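Short-chain dehydrogenase/reductase SDR (Vibrio parahaemolyticus, PDB 3GUY) probably catalyses NAD(P)-dependent oxidation or reduction, as other short-chain dehydrogenases/reductases do. Local coordinates at residues F85-Q91 / Q139-Y143. The protein carries 2 engineered substitutions. Numbering follows the deposited sequence.
Sequences FGLLQEQ and QESTY
Thr142 OG1 donates to Gln91 OE1 at 2.7 Å, in the carbonyl plane and on a lone pair. The other end of that amide, NE2, turns back to its own loop and bonds Gly86 O (2.8 Å), so both ends fix the flip of the Gln91 side chain. One water accepts from Gln91 NE2 and Tyr143 N and donates to Thr142 OG1; a second joins Gly86 O to Ser141 N. Between backbones, Gly86 N donates a hydrogen bond to Gln139 O (2.9 Å), nearly straight with 167° at the hydrogen. In this Rossmann-fold subunit, 85-91 belongs to the loop from strand 75-78 to helix 93-118, and 139-143 holds the entry and first residues of helix 141-160, with Glu140 at the N-cap position. Among the rings, Phe85 turns an edge to a face of Tyr143 in a T-shaped pair, centroids 5.1 Å apart and planes at 60°. CG of Glu140 lies 3.6 Å from Phe85 CD1, and Trp181 meets the same phenylalanine ring. The leucines add van der Waals contacts to polar side chains: Leu87 CG rests 3.8 Å from Gln139 NE2, while OE1 of that glutamine accepts from Trp181. With CG anti to the backbone N (chi1 -178°), Leu88 carries its branch over to the helix start, where CD1 meets Ser141 OG at 3.5 Å; its backbone N bonds Glu160 of the second subunit.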
loop_
_atom_site.group_PDB
_atom_site.type_symbol
_atom_site.label_atom_id
_atom_site.label_comp_id
_atom_site.label_asym_id
_atom_site.label_seq_id
_atom_site.Cartn_x
_atom_site.Cartn_y
_atom_site.Cartn_z
ATOM N N PHE D 85 3.983 -3.065 22.969
ATOM C CA PHE D 85 4.631 -3.988 22.038
ATOM C C PHE D 85 4.814 -5.392 22.608
ATOM O O PHE D 85 4.555 -5.619 23.782
ATOM C CB PHE D 85 5.971 -3.399 21.697
ATOM C CG PHE D 85 5.889 -2.001 21.159
ATOM C CD1 PHE D 85 5.491 -1.791 19.858
ATOM C CD2 PHE D 85 6.198 -0.908 21.968
ATOM C CE1 PHE D 85 5.409 -0.487 19.351
ATOM C CE2 PHE D 85 6.114 0.382 21.483
ATOM C CZ PHE D 85 5.714 0.593 20.172
ATOM N N GLY D 86 5.291 -6.301 21.756
ATOM C CA GLY D 86 5.564 -7.695 22.108
ATOM C C GLY D 86 4.850 -8.655 21.153
ATOM O O GLY D 86 3.926 -8.281 20.432
ATOM N N LEU D 87 5.260 -9.916 21.176
ATOM C CA LEU D 87 4.623 -10.942 20.398
ATOM C C LEU D 87 3.138 -10.971 20.802
ATOM O O LEU D 87 2.827 -10.817 22.000
ATOM C CB LEU D 87 5.284 -12.285 20.697
ATOM C CG LEU D 87 6.669 -12.577 20.125
ATOM C CD1 LEU D 87 7.219 -13.888 20.736
ATOM C CD2 LEU D 87 6.603 -12.625 18.570
ATOM N N LEU D 88 2.238 -11.179 19.835
ATOM C CA LEU D 88 0.808 -11.030 20.103
ATOM C C LEU D 88 0.338 -11.916 21.302
ATOM O O LEU D 88 -0.414 -11.455 22.166
ATOM C CB LEU D 88 -0.025 -11.291 18.845
ATOM C CG LEU D 88 -1.549 -11.136 18.958
ATOM C CD1 LEU D 88 -1.960 -9.670 19.291
ATOM C CD2 LEU D 88 -2.292 -11.603 17.654
ATOM N N GLN D 89 0.794 -13.160 21.357
ATOM C CA GLN D 89 0.392 -14.066 22.421
ATOM C C GLN D 89 0.890 -13.603 23.810
ATOM O O GLN D 89 0.322 -14.010 24.831
ATOM C CB GLN D 89 0.858 -15.490 22.132
ATOM C CG GLN D 89 2.385 -15.733 22.305
ATOM C CD GLN D 89 3.201 -15.528 21.020
ATOM O OE1 GLN D 89 4.280 -16.122 20.870
ATOM N NE2 GLN D 89 2.688 -14.720 20.088
ATOM N N GLU D 90 1.931 -12.775 23.849
ATOM C CA GLU D 90 2.473 -12.248 25.121
ATOM C C GLU D 90 1.761 -10.981 25.536
ATOM O O GLU D 90 1.955 -10.514 26.641
ATOM C CB GLU D 90 3.931 -11.802 25.013
ATOM C CG GLU D 90 4.808 -12.558 24.102
ATOM C CD GLU D 90 5.327 -13.815 24.720
ATOM O OE1 GLU D 90 6.433 -14.254 24.300
ATOM O OE2 GLU D 90 4.628 -14.341 25.611
ATOM N N GLN D 91 0.992 -10.371 24.637
ATOM C CA GLN D 91 0.382 -9.096 24.971
ATOM C C GLN D 91 -0.812 -9.251 25.913
ATOM O O GLN D 91 -1.615 -10.177 25.790
ATOM C CB GLN D 91 -0.004 -8.336 23.701
ATOM C CG GLN D 91 1.218 -7.847 22.912
ATOM C CD GLN D 91 0.845 -6.797 21.838
ATOM O OE1 GLN D 91 -0.274 -6.276 21.813
ATOM N NE2 GLN D 91 1.807 -6.461 20.982
ATOM N N GLN D 139 6.196 -8.055 16.392
ATOM C CA GLN D 139 6.089 -7.586 17.779
ATOM C C GLN D 139 5.401 -6.231 17.941
ATOM O O GLN D 139 5.424 -5.648 18.974
ATOM C CB GLN D 139 7.417 -7.652 18.492
ATOM C CG GLN D 139 8.030 -8.991 18.353
ATOM C CD GLN D 139 9.094 -9.263 19.432
ATOM O OE1 GLN D 139 9.368 -8.427 20.277
ATOM N NE2 GLN D 139 9.678 -10.421 19.377
ATOM N N GLU D 140 4.775 -5.741 16.896
ATOM C CA GLU D 140 4.068 -4.479 16.987
ATOM C C GLU D 140 2.680 -4.609 16.390
ATOM O O GLU D 140 2.119 -3.635 15.854
ATOM C CB GLU D 140 4.872 -3.379 16.267
ATOM C CG GLU D 140 6.291 -3.239 16.662
ATOM C CD GLU D 140 6.959 -2.022 16.035
ATOM O OE1 GLU D 140 6.304 -0.966 15.734
ATOM O OE2 GLU D 140 8.185 -2.118 15.884
ATOM N N SER D 141 2.110 -5.804 16.468
ATOM C CA SER D 141 0.953 -6.092 15.658
ATOM C C SER D 141 -0.235 -5.159 16.006
ATOM O O SER D 141 -0.927 -4.723 15.119
ATOM C CB SER D 141 0.560 -7.542 15.745
ATOM O OG SER D 141 0.090 -7.910 17.021
ATOM N N THR D 142 -0.499 -4.953 17.286
ATOM C CA THR D 142 -1.619 -4.085 17.727
ATOM C C THR D 142 -1.305 -2.595 17.588
ATOM O O THR D 142 -2.217 -1.766 17.421
ATOM C CB THR D 142 -1.988 -4.375 19.180
ATOM O OG1 THR D 142 -0.781 -4.305 19.985
ATOM C CG2 THR D 142 -2.649 -5.784 19.287
ATOM N N TYR D 143 -0.024 -2.252 17.695
ATOM C CA TYR D 143 0.451 -0.886 17.400
ATOM C C TYR D 143 0.248 -0.556 15.948
ATOM O O TYR D 143 -0.364 0.453 15.646
ATOM C CB TYR D 143 1.908 -0.690 17.744
ATOM C CG TYR D 143 2.363 0.746 17.649
ATOM C CD1 TYR D 143 1.842 1.731 18.500
ATOM C CD2 TYR D 143 3.302 1.120 16.714
ATOM C CE1 TYR D 143 2.246 3.056 18.406
ATOM C CE2 TYR D 143 3.751 2.430 16.649
ATOM C CZ TYR D 143 3.208 3.399 17.497
ATOM O OH TYR D 143 3.617 4.706 17.418
HETATM O O HOH W 1 2.611 -8.386 17.988
HETATM O O HOH W 2 1.808 -3.798 19.476
#